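Uncharacterized protein 4E10_S0_1Z6NA_001 (T18) (Artificial gene, PDB 3LEF) is a designed epitope-scaffold that presents the HIV 4E10 epitope on a thioredoxin-like framework, made to induce antibodies against that poorly immunogenic site. Local coordinates at residues Ala23-Ala28 / Gly62-Pro67; Thr46-Arg51 / Ile161-Ala166; Cys69-Ala74 / Thr143-Gly148. One frame throughout, in Å; residues are numbered along the deposited sequence.

Contact 1: residues Ala23-Ala28 / Gly62-Pro67; sequences ATEQGA and GEMWCP
E25 of helix 23-39 reaches over to M64 and W65, the two central residues of a type I turn, and these three account for most of the surface the segments hide from each other. The glutamate chain is extended beyond CG, and its whole length runs past the peptide that follows M64: CB lies 3.4 Å from M64 O, while at the end OE1 stands 3.5 Å from M64 CB and OE2 3.1 Å from W65 CB. Its carboxylate plane is turned 52° from the indole. The segments share no hydrogen bond; where E25 OE1 nears M64 O, two acceptors face each other. OE1 is satisfied instead by the backbone N of L22 and by a salt bridge to R95 of the second subunit, and M64 O by Q70.

The turn occupies the loop between strand 56-61 and helix 67-82, where a thioredoxin fold carries its CxxC motif. C66 at the N-cap of that helix, together with C69, is consistent with such a pattern. The bond from C66 N to E63 O, 3.1 Å long, closes the turn. M64 suits the place between the turn and helix 23-39: its flexible, unbranched chain bends at both later torsions, bringing CE to 3.6 Å from E25 O, and F17 and V18 of helix 14-19 also touch it.

W65 meets E25 through its CA and CB rather than its ring. With CG set between the backbone N and the carbonyl carbon (chi1 50°), the ring leads away over E63 CB, and NE1 donates to E63 OE2 at 3.0 Å, an angle of 138° at the hydrogen.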
ATOM      1  N   ALA A  23      -5.873  -0.812  14.617  1.00 56.00           N
ATOM      2  CA  ALA A  23      -5.698  -0.345  15.978  1.00 56.95           C
ATOM      3  C   ALA A  23      -4.529  -1.057  16.668  1.00 57.70           C
ATOM      4  O   ALA A  23      -3.778  -0.428  17.409  1.00 59.01           O
ATOM      5  CB  ALA A  23      -6.985  -0.543  16.776  1.00 57.06           C
ATOM      6  N   THR A  24      -4.378  -2.363  16.422  1.00 58.44           N
ATOM      7  CA  THR A  24      -3.293  -3.166  17.019  1.00 58.13           C
ATOM      8  C   THR A  24      -1.900  -2.698  16.567  1.00 58.39           C
ATOM      9  O   THR A  24      -0.956  -2.635  17.367  1.00 58.94           O
ATOM     10  CB  THR A  24      -3.445  -4.664  16.677  1.00 58.39           C
ATOM     11  OG1 THR A  24      -3.496  -4.841  15.250  1.00 57.46           O
ATOM     12  CG2 THR A  24      -4.715  -5.236  17.306  1.00 58.36           C
ATOM     13  N   GLU A  25      -1.788  -2.359  15.288  1.00 58.21           N
ATOM     14  CA  GLU A  25      -0.521  -1.947  14.696  1.00 58.21           C
ATOM     15  C   GLU A  25      -0.119  -0.528  15.100  1.00 58.85           C
ATOM     16  O   GLU A  25       1.075  -0.222  15.215  1.00 59.82           O
ATOM     17  CB  GLU A  25      -0.635  -2.005  13.186  1.00 58.39           C
ATOM     18  CG  GLU A  25      -1.098  -3.345  12.656  1.00 57.60           C
ATOM     19  CD  GLU A  25      -1.444  -3.292  11.188  1.00 57.91           C
ATOM     20  OE1 GLU A  25      -1.680  -2.184  10.645  1.00 57.58           O
ATOM     21  OE2 GLU A  25      -1.478  -4.368  10.565  1.00 60.84           O
ATOM     22  N   GLN A  26      -1.114   0.341  15.279  1.00 58.22           N
ATOM     23  CA  GLN A  26      -0.889   1.688  15.780  1.00 57.95           C
ATOM     24  C   GLN A  26      -0.427   1.640  17.239  1.00 57.77           C
ATOM     25  O   GLN A  26       0.307   2.513  17.695  1.00 58.49           O
ATOM     26  CB  GLN A  26      -2.177   2.500  15.687  1.00 58.10           C
ATOM     27  CG  GLN A  26      -2.597   2.819  14.273  1.00 57.95           C
ATOM     28  CD  GLN A  26      -3.633   3.905  14.207  1.00 58.41           C
ATOM     29  OE1 GLN A  26      -3.556   4.889  14.932  1.00 64.90           O
ATOM     30  NE2 GLN A  26      -4.599   3.750  13.324  1.00 58.57           N
ATOM     31  N   GLY A  27      -0.865   0.615  17.963  1.00 57.08           N
ATOM     32  CA  GLY A  27      -0.429   0.391  19.328  1.00 56.99           C
ATOM     33  C   GLY A  27       0.994  -0.125  19.408  1.00 56.62           C
ATOM     34  O   GLY A  27       1.705   0.203  20.338  1.00 57.57           O
ATOM     35  N   ALA A  28       1.412  -0.933  18.442  1.00 56.07           N
ATOM     36  CA  ALA A  28       2.796  -1.380  18.378  1.00 56.02           C
ATOM     37  C   ALA A  28       3.722  -0.184  18.146  1.00 56.53           C
ATOM     38  O   ALA A  28       4.700  -0.004  18.864  1.00 58.22           O
ATOM     39  CB  ALA A  28       2.970  -2.430  17.289  1.00 54.83           C
ATOM     40  N   GLY A  62       7.280   0.555   2.867  1.00 59.28           N
ATOM     41  CA  GLY A  62       6.852  -0.091   4.089  1.00 59.60           C
ATOM     42  C   GLY A  62       5.354  -0.260   4.159  1.00 59.45           C
ATOM     43  O   GLY A  62       4.621   0.275   3.316  1.00 60.06           O
ATOM     44  N   GLU A  63       4.923  -0.991   5.189  1.00 59.47           N
ATOM     45  CA  GLU A  63       3.528  -1.381   5.431  1.00 60.07           C
ATOM     46  C   GLU A  63       3.278  -1.549   6.939  1.00 59.66           C
ATOM     47  O   GLU A  63       4.099  -2.120   7.648  1.00 60.42           O
ATOM     48  CB  GLU A  63       3.243  -2.714   4.752  1.00 60.81           C
ATOM     49  CG  GLU A  63       3.574  -2.746   3.257  1.00 61.88           C
ATOM     50  CD  GLU A  63       2.361  -2.719   2.355  1.00 57.66           C
ATOM     51  OE1 GLU A  63       2.533  -2.362   1.180  1.00 57.42           O
ATOM     52  OE2 GLU A  63       1.262  -3.076   2.803  1.00 53.84           O
ATOM     53  N   MET A  64       2.140  -1.085   7.426  1.00 59.38           N
ATOM     54  CA  MET A  64       1.919  -0.984   8.864  1.00 59.24           C
ATOM     55  C   MET A  64       1.773  -2.322   9.581  1.00 59.32           C
ATOM     56  O   MET A  64       1.788  -2.374  10.812  1.00 60.81           O
ATOM     57  CB  MET A  64       0.684  -0.134   9.146  1.00 59.30           C
ATOM     58  CG  MET A  64       0.979   1.341   9.311  1.00 60.12           C
ATOM     59  SD  MET A  64       1.881   1.646  10.832  1.00 58.80           S
ATOM     60  CE  MET A  64       0.598   1.419  12.062  1.00 57.40           C
ATOM     61  N   TRP A  65       1.641  -3.406   8.835  1.00 59.17           N
ATOM     62  CA  TRP A  65       1.445  -4.727   9.442  1.00 58.61           C
ATOM     63  C   TRP A  65       2.764  -5.433   9.692  1.00 58.91           C
ATOM     64  O   TRP A  65       2.821  -6.444  10.405  1.00 58.22           O
ATOM     65  CB  TRP A  65       0.558  -5.587   8.545  1.00 58.21           C
ATOM     66  CG  TRP A  65       0.998  -5.610   7.099  1.00 57.77           C
ATOM     67  CD1 TRP A  65       0.415  -4.956   6.065  1.00 56.09           C
ATOM     68  CD2 TRP A  65       2.111  -6.333   6.542  1.00 57.15           C
ATOM     69  NE1 TRP A  65       1.083  -5.227   4.900  1.00 56.62           N
ATOM     70  CE2 TRP A  65       2.131  -6.068   5.168  1.00 58.04           C
ATOM     71  CE3 TRP A  65       3.088  -7.179   7.079  1.00 58.17           C
ATOM     72  CZ2 TRP A  65       3.081  -6.629   4.312  1.00 56.89           C
ATOM     73  CZ3 TRP A  65       4.038  -7.722   6.233  1.00 57.64           C
ATOM     74  CH2 TRP A  65       4.031  -7.430   4.863  1.00 57.32           C
ATOM     75  N   CYS A  66       3.817  -4.892   9.078  1.00 59.72           N
ATOM     76  CA  CYS A  66       5.183  -5.394   9.223  1.00 59.55           C
ATOM     77  C   CYS A  66       5.837  -4.938  10.527  1.00 59.16           C
ATOM     78  O   CYS A  66       6.012  -3.730  10.732  1.00 58.74           O
ATOM     79  CB  CYS A  66       6.024  -4.864   8.070  1.00 60.04           C
ATOM     80  SG  CYS A  66       7.753  -5.330   8.165  1.00 60.60           S
ATOM     81  N   PRO A  67       6.232  -5.896  11.393  1.00 58.81           N
ATOM     82  CA  PRO A  67       6.925  -5.630  12.641  1.00 59.04           C
ATOM     83  C   PRO A  67       8.227  -4.856  12.498  1.00 59.69           C
ATOM     84  O   PRO A  67       8.579  -4.089  13.401  1.00 60.89           O
ATOM     85  CB  PRO A  67       7.237  -7.036  13.172  1.00 58.85           C
ATOM     86  CG  PRO A  67       6.239  -7.881  12.580  1.00 58.41           C
ATOM     87  CD  PRO A  67       6.015  -7.346  11.223  1.00 59.45           C
TER

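Contact 2: residues Thr46-Arg51 / Ile161-Ala166; sequences TERLQR and IIEGAA
E163 and R48 meet in a two-pronged, side-on salt bridge that ties the last turn of helix 151-163 to helix 43-50 at the surface of this thioredoxin-like protein. Along 161-166, I161 comes first and turns its branched apolar side chain to the sheet, against V116 and L124. I162, which is buried, packs on V116 of strand 113-117 and on I52; a compact apolar side chain suits that covered place. E163 faces the other helix. Its chain is extended beyond CG and bridges the distance between backbones whose closest CA atoms, those of R48 and E163, are 8.9 Å apart. Further on, A165 N bonds back to I162 O at 3.2 Å.

Arginine suits the far side because its planar head presents two N-H groups along one edge, here one to each carboxylate oxygen. R48 bends at chi3 (60°) to turn that edge to the acid, and NH2 also donates to G156 O. The grip is uneven: NH2 reaches E163 OE1 at 3.1 Å, tilted from both planes, whereas NE points its hydrogen almost straight (173°) at the syn lone pair of E163 OE2, 2.9 Å away.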
ATOM      1  N   THR A  46      22.873  11.673  19.455  1.00 55.74           N
ATOM      2  CA  THR A  46      22.128  12.929  19.504  1.00 56.47           C
ATOM      3  C   THR A  46      22.916  14.087  18.881  1.00 56.72           C
ATOM      4  O   THR A  46      22.359  14.903  18.164  1.00 56.65           O
ATOM      5  CB  THR A  46      21.754  13.296  20.956  1.00 56.52           C
ATOM      6  OG1 THR A  46      20.938  12.258  21.512  1.00 56.67           O
ATOM      7  CG2 THR A  46      20.986  14.618  20.998  1.00 57.08           C
ATOM      8  N   GLU A  47      24.212  14.140  19.155  1.00 57.08           N
ATOM      9  CA  GLU A  47      25.091  15.142  18.569  1.00 57.83           C
ATOM     10  C   GLU A  47      25.203  15.000  17.049  1.00 57.78           C
ATOM     11  O   GLU A  47      25.174  15.987  16.327  1.00 58.52           O
ATOM     12  CB  GLU A  47      26.478  15.048  19.219  1.00 57.64           C
ATOM     13  CG  GLU A  47      27.514  15.994  18.650  1.00 58.50           C
ATOM     14  CD  GLU A  47      28.799  15.986  19.456  1.00 59.47           C
ATOM     15  OE1 GLU A  47      29.057  14.968  20.148  1.00 61.67           O
ATOM     16  OE2 GLU A  47      29.545  16.995  19.404  1.00 60.65           O
ATOM     17  N   ARG A  48      25.339  13.775  16.563  1.00 58.65           N
ATOM     18  CA  ARG A  48      25.443  13.521  15.130  1.00 59.54           C
ATOM     19  C   ARG A  48      24.160  13.920  14.402  1.00 59.93           C
ATOM     20  O   ARG A  48      24.200  14.312  13.234  1.00 60.27           O
ATOM     21  CB  ARG A  48      25.705  12.036  14.880  1.00 59.87           C
ATOM     22  CG  ARG A  48      27.063  11.544  15.317  1.00 60.52           C
ATOM     23  CD  ARG A  48      27.068  10.032  15.371  1.00 60.79           C
ATOM     24  NE  ARG A  48      26.765   9.451  14.066  1.00 61.64           N
ATOM     25  CZ  ARG A  48      26.295   8.223  13.880  1.00 61.40           C
ATOM     26  NH1 ARG A  48      26.044   7.437  14.916  1.00 61.06           N
ATOM     27  NH2 ARG A  48      26.060   7.785  12.652  1.00 62.61           N
ATOM     28  N   LEU A  49      23.031  13.800  15.099  1.00 60.01           N
ATOM     29  CA  LEU A  49      21.728  14.173  14.561  1.00 60.78           C
ATOM     30  C   LEU A  49      21.611  15.694  14.458  1.00 61.01           C
ATOM     31  O   LEU A  49      21.162  16.217  13.445  1.00 60.52           O
ATOM     32  CB  LEU A  49      20.610  13.606  15.455  1.00 60.91           C
ATOM     33  CG  LEU A  49      19.135  13.679  15.027  1.00 60.93           C
ATOM     34  CD1 LEU A  49      18.880  12.982  13.691  1.00 60.52           C
ATOM     35  CD2 LEU A  49      18.262  13.064  16.113  1.00 61.59           C
ATOM     36  N   GLN A  50      22.048  16.394  15.506  1.00 61.32           N
ATOM     37  CA  GLN A  50      21.954  17.848  15.567  1.00 61.67           C
ATOM     38  C   GLN A  50      22.847  18.515  14.514  1.00 60.95           C
ATOM     39  O   GLN A  50      22.544  19.611  14.049  1.00 60.02           O
ATOM     40  CB  GLN A  50      22.324  18.369  16.971  1.00 62.42           C
ATOM     41  CG  GLN A  50      21.652  17.626  18.157  1.00 64.32           C
ATOM     42  CD  GLN A  50      20.364  18.271  18.671  1.00 66.58           C
ATOM     43  OE1 GLN A  50      20.382  19.373  19.255  1.00 66.33           O
ATOM     44  NE2 GLN A  50      19.237  17.560  18.484  1.00 65.39           N
ATOM     45  N   ARG A  51      23.938  17.851  14.137  1.00 60.70           N
ATOM     46  CA  ARG A  51      24.891  18.423  13.187  1.00 60.70           C
ATOM     47  C   ARG A  51      24.469  18.259  11.718  1.00 60.52           C
ATOM     48  O   ARG A  51      25.141  18.775  10.822  1.00 60.94           O
ATOM     49  CB  ARG A  51      26.293  17.842  13.412  1.00 60.30           C
ATOM     50  N   ILE A 161      24.982   6.808   6.611  1.00 65.98           N
ATOM     51  CA  ILE A 161      24.903   6.960   5.148  1.00 66.26           C
ATOM     52  C   ILE A 161      25.012   8.426   4.728  1.00 66.50           C
ATOM     53  O   ILE A 161      25.739   8.758   3.790  1.00 66.60           O
ATOM     54  CB  ILE A 161      23.596   6.368   4.583  1.00 66.11           C
ATOM     55  CG1 ILE A 161      23.565   4.853   4.806  1.00 65.98           C
ATOM     56  CG2 ILE A 161      23.469   6.689   3.092  1.00 66.03           C
ATOM     57  CD1 ILE A 161      22.171   4.281   4.949  1.00 66.16           C
ATOM     58  N   ILE A 162      24.286   9.296   5.423  1.00 66.97           N
ATOM     59  CA  ILE A 162      24.387  10.743   5.201  1.00 68.07           C
ATOM     60  C   ILE A 162      25.817  11.236   5.417  1.00 68.19           C
ATOM     61  O   ILE A 162      26.363  11.990   4.607  1.00 68.31           O
ATOM     62  CB  ILE A 162      23.473  11.523   6.167  1.00 68.05           C
ATOM     63  CG1 ILE A 162      21.996  11.253   5.861  1.00 69.24           C
ATOM     64  CG2 ILE A 162      23.771  12.999   6.079  1.00 69.35           C
ATOM     65  CD1 ILE A 162      21.048  11.786   6.928  1.00 69.23           C
ATOM     66  N   GLU A 163      26.414  10.803   6.525  1.00 68.65           N
ATOM     67  CA  GLU A 163      27.790  11.155   6.862  1.00 68.71           C
ATOM     68  C   GLU A 163      28.767  10.610   5.823  1.00 68.57           C
ATOM     69  O   GLU A 163      29.682  11.310   5.403  1.00 68.03           O
ATOM     70  CB  GLU A 163      28.142  10.630   8.253  1.00 68.53           C
ATOM     71  CG  GLU A 163      27.467  11.385   9.385  1.00 68.29           C
ATOM     72  CD  GLU A 163      27.425  10.598  10.694  1.00 69.35           C
ATOM     73  OE1 GLU A 163      27.808   9.400  10.726  1.00 67.10           O
ATOM     74  OE2 GLU A 163      27.002  11.196  11.704  1.00 71.74           O
ATOM     75  N   GLY A 164      28.556   9.365   5.398  1.00 68.51           N
ATOM     76  CA  GLY A 164      29.398   8.749   4.372  1.00 68.45           C
ATOM     77  C   GLY A 164      29.395   9.434   3.009  1.00 68.58           C
ATOM     78  O   GLY A 164      30.192   9.073   2.141  1.00 68.00           O
ATOM     79  N   ALA A 165      28.506  10.414   2.815  1.00 68.89           N
ATOM     80  CA  ALA A 165      28.389  11.122   1.533  1.00 69.42           C
ATOM     81  C   ALA A 165      28.901  12.564   1.594  1.00 69.94           C
ATOM     82  O   ALA A 165      29.084  13.128   2.676  1.00 70.30           O
ATOM     83  CB  ALA A 165      26.945  11.109   1.057  1.00 69.83           C
ATOM     84  N   ALA A 166      29.124  13.152   0.420  1.00 70.22           N
ATOM     85  CA  ALA A 166      29.664  14.508   0.309  1.00 70.48           C
ATOM     86  C   ALA A 166      29.754  14.918  -1.158  1.00 70.75           C
ATOM     87  O   ALA A 166      30.450  15.878  -1.502  1.00 70.94           O
ATOM     88  CB  ALA A 166      31.043  14.602   0.974  1.00 70.33           C
TER

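Contact 3: residues Cys69-Ala74 / Thr143-Gly148; sequences CQINLA and TAYLWG
Y145 lies across I71 and brings its hydroxyl to N72 and, outside the two segments, to D68, so one side chain serves both the apolar and the polar half of this contact between helices 139-146 and 67-82. From CB the ring sets off with CG anti to the backbone N (chi1 161°), a torsion that carries it towards helix 67-82 although the bond to CB does not itself aim there. Along the ring, CE1 is the first atom to be hemmed in: I71 CG2 lies 3.7 Å from it, and N72 OD1 comes up to the same atom at the ring's edge, in its plane. One face of the ring is taken by I71 CD1, which stands 4.2 Å from the ring centroid and 26° off the normal, a CH-pi contact displaced towards the hydroxyl end; CZ is 3.8 Å from that methyl.

Isoleucine fits because both its branches lie on the same side of the ring, CD1 above it and CG2 displaced outward beyond CE1. CD1 also meets L146 CD1 at 4.0 Å. Helix 139-146 carries the WFDIT sequence characteristic of the 4E10 epitope, so this is probably where the designed epitope is seated against the thioredoxin-like body, on helix 67-82, whose start carries the CxxC-type pattern. Beyond L146 comes a Schellman motif, with G148 N bonded to Y145 O at 2.8 Å; the positive phi there suits glycine.

At the tip, the phenol oxygen finds polar company in a buried place. Y145 OH is hydrogen-bonded to D68 OD1, its stronger partner, and N72 ND2 donates a weak bond to it, 2.7 Å long but bent to 124° at the hydrogen.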
ATOM      1  N   CYS A  69       8.835  -2.674  10.145  1.00 59.80           N
ATOM      2  CA  CYS A  69       8.456  -1.289   9.772  1.00 59.31           C
ATOM      3  C   CYS A  69       7.978  -0.533  10.979  1.00 58.78           C
ATOM      4  O   CYS A  69       8.364   0.600  11.197  1.00 60.95           O
ATOM      5  CB  CYS A  69       7.339  -1.277   8.730  1.00 60.26           C
ATOM      6  SG  CYS A  69       7.818  -1.763   7.040  1.00 62.86           S
ATOM      7  N   GLN A  70       7.105  -1.154  11.756  1.00 59.28           N
ATOM      8  CA  GLN A  70       6.702  -0.638  13.066  1.00 59.30           C
ATOM      9  C   GLN A  70       7.918  -0.223  13.921  1.00 59.70           C
ATOM     10  O   GLN A  70       7.976   0.895  14.437  1.00 58.12           O
ATOM     11  CB  GLN A  70       5.899  -1.712  13.812  1.00 59.10           C
ATOM     12  CG  GLN A  70       4.496  -1.924  13.282  1.00 59.40           C
ATOM     13  CD  GLN A  70       3.838  -3.176  13.837  1.00 60.03           C
ATOM     14  OE1 GLN A  70       4.339  -3.792  14.767  1.00 63.05           O
ATOM     15  NE2 GLN A  70       2.701  -3.545  13.273  1.00 61.54           N
ATOM     16  N   ILE A  71       8.875  -1.139  14.083  1.00 60.07           N
ATOM     17  CA  ILE A  71      10.085  -0.863  14.871  1.00 59.57           C
ATOM     18  C   ILE A  71      10.913   0.281  14.292  1.00 60.29           C
ATOM     19  O   ILE A  71      11.040   1.336  14.913  1.00 60.99           O
ATOM     20  CB  ILE A  71      10.975  -2.107  14.984  1.00 59.53           C
ATOM     21  CG1 ILE A  71      10.281  -3.188  15.826  1.00 59.13           C
ATOM     22  CG2 ILE A  71      12.342  -1.779  15.638  1.00 59.90           C
ATOM     23  CD1 ILE A  71      10.761  -4.554  15.512  1.00 56.08           C
ATOM     24  N   ASN A  72      11.448   0.081  13.094  1.00 60.62           N
ATOM     25  CA  ASN A  72      12.470   0.964  12.542  1.00 61.16           C
ATOM     26  C   ASN A  72      11.952   2.318  12.075  1.00 61.25           C
ATOM     27  O   ASN A  72      12.685   3.296  12.133  1.00 62.54           O
ATOM     28  CB  ASN A  72      13.202   0.280  11.389  1.00 61.24           C
ATOM     29  CG  ASN A  72      14.008  -0.920  11.842  1.00 62.48           C
ATOM     30  OD1 ASN A  72      14.938  -0.785  12.653  1.00 60.75           O
ATOM     31  ND2 ASN A  72      13.668  -2.107  11.307  1.00 59.22           N
ATOM     32  N   LEU A  73      10.706   2.383  11.613  1.00 61.16           N
ATOM     33  CA  LEU A  73      10.120   3.658  11.211  1.00 61.15           C
ATOM     34  C   LEU A  73       9.665   4.487  12.398  1.00 59.84           C
ATOM     35  O   LEU A  73       9.615   5.722  12.304  1.00 59.65           O
ATOM     36  CB  LEU A  73       8.958   3.445  10.224  1.00 62.39           C
ATOM     37  CG  LEU A  73       9.364   2.724   8.924  1.00 63.56           C
ATOM     38  CD1 LEU A  73       8.183   2.574   7.964  1.00 61.82           C
ATOM     39  CD2 LEU A  73      10.516   3.492   8.250  1.00 63.47           C
ATOM     40  N   ALA A  74       9.316   3.839  13.510  1.00 58.19           N
ATOM     41  CA  ALA A  74       9.031   4.605  14.727  1.00 57.76           C
ATOM     42  C   ALA A  74      10.296   5.363  15.126  1.00 57.78           C
ATOM     43  O   ALA A  74      10.249   6.529  15.497  1.00 58.55           O
ATOM     44  CB  ALA A  74       8.534   3.723  15.846  1.00 55.86           C
ATOM     45  N   THR A 143      16.208 -10.976  18.757  1.00 76.52           N
ATOM     46  CA  THR A 143      15.183 -10.995  19.799  1.00 76.70           C
ATOM     47  C   THR A 143      15.087  -9.686  20.579  1.00 76.32           C
ATOM     48  O   THR A 143      13.981  -9.192  20.803  1.00 76.87           O
ATOM     49  CB  THR A 143      15.428 -12.132  20.770  1.00 76.19           C
ATOM     50  OG1 THR A 143      15.342 -13.363  20.053  1.00 79.07           O
ATOM     51  CG2 THR A 143      14.390 -12.121  21.891  1.00 76.26           C
ATOM     52  N   ALA A 144      16.235  -9.157  21.017  1.00 76.11           N
ATOM     53  CA  ALA A 144      16.306  -7.814  21.646  1.00 76.57           C
ATOM     54  C   ALA A 144      15.806  -6.714  20.719  1.00 74.97           C
ATOM     55  O   ALA A 144      15.149  -5.767  21.150  1.00 76.71           O
ATOM     56  CB  ALA A 144      17.747  -7.509  22.092  1.00 76.87           C
ATOM     57  N   TYR A 145      16.141  -6.829  19.442  1.00 74.14           N
ATOM     58  CA  TYR A 145      15.609  -5.941  18.392  1.00 72.74           C
ATOM     59  C   TYR A 145      14.070  -5.953  18.314  1.00 72.90           C
ATOM     60  O   TYR A 145      13.420  -4.904  18.276  1.00 72.76           O
ATOM     61  CB  TYR A 145      16.196  -6.360  17.036  1.00 72.13           C
ATOM     62  CG  TYR A 145      15.434  -5.866  15.820  1.00 71.84           C
ATOM     63  CD1 TYR A 145      15.569  -4.568  15.379  1.00 68.32           C
ATOM     64  CD2 TYR A 145      14.592  -6.711  15.112  1.00 70.43           C
ATOM     65  CE1 TYR A 145      14.870  -4.106  14.272  1.00 70.64           C
ATOM     66  CE2 TYR A 145      13.898  -6.274  14.017  1.00 69.57           C
ATOM     67  CZ  TYR A 145      14.042  -4.960  13.594  1.00 71.11           C
ATOM     68  OH  TYR A 145      13.355  -4.507  12.504  1.00 70.50           O
ATOM     69  N   LEU A 146      13.479  -7.138  18.277  1.00 73.55           N
ATOM     70  CA  LEU A 146      12.013  -7.250  18.186  1.00 74.34           C
ATOM     71  C   LEU A 146      11.344  -6.679  19.431  1.00 75.10           C
ATOM     72  O   LEU A 146      10.169  -6.284  19.411  1.00 75.43           O
ATOM     73  CB  LEU A 146      11.598  -8.706  17.982  1.00 73.92           C
ATOM     74  CG  LEU A 146      11.169  -9.202  16.592  1.00 74.89           C
ATOM     75  CD1 LEU A 146      11.744  -8.403  15.422  1.00 74.44           C
ATOM     76  CD2 LEU A 146      11.485 -10.700  16.475  1.00 72.61           C
ATOM     77  N   TRP A 147      12.112  -6.635  20.515  1.00 76.00           N
ATOM     78  CA  TRP A 147      11.662  -6.035  21.765  1.00 76.47           C
ATOM     79  C   TRP A 147      11.908  -4.528  21.782  1.00 76.11           C
ATOM     80  O   TRP A 147      11.478  -3.849  22.698  1.00 78.38           O
ATOM     81  CB  TRP A 147      12.342  -6.724  22.966  1.00 77.22           C
ATOM     82  N   GLY A 148      12.571  -4.003  20.752  1.00 74.74           N
ATOM     83  CA  GLY A 148      12.841  -2.579  20.638  1.00 72.31           C
ATOM     84  C   GLY A 148      14.142  -2.099  21.257  1.00 71.47           C
ATOM     85  O   GLY A 148      14.268  -0.935  21.609  1.00 71.90           O
TER

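Overall arrangement
Contact 3 is a buried one, contact 1 is partly buried, and contact 2 lies at the surface, on the opposite side of the chain's centre from contact 1. Contacts 1 and 3 adjoin, their centres 11 Å apart: 62-67 leads straight into helix 67-82, and A28 CB packs against Q70 OE1 at 3.2 Å. Contact 2 stays apart, nearest atoms about 10 Å from contact 3, though its helix 151-163 follows the helix 139-146 of contact 3. Chemistry changes with depth: a charged pair at the surface, aliphatic-aromatic packing with a polar end inside, and, at contact 1, a glutamate whose charge is answered by the second subunit.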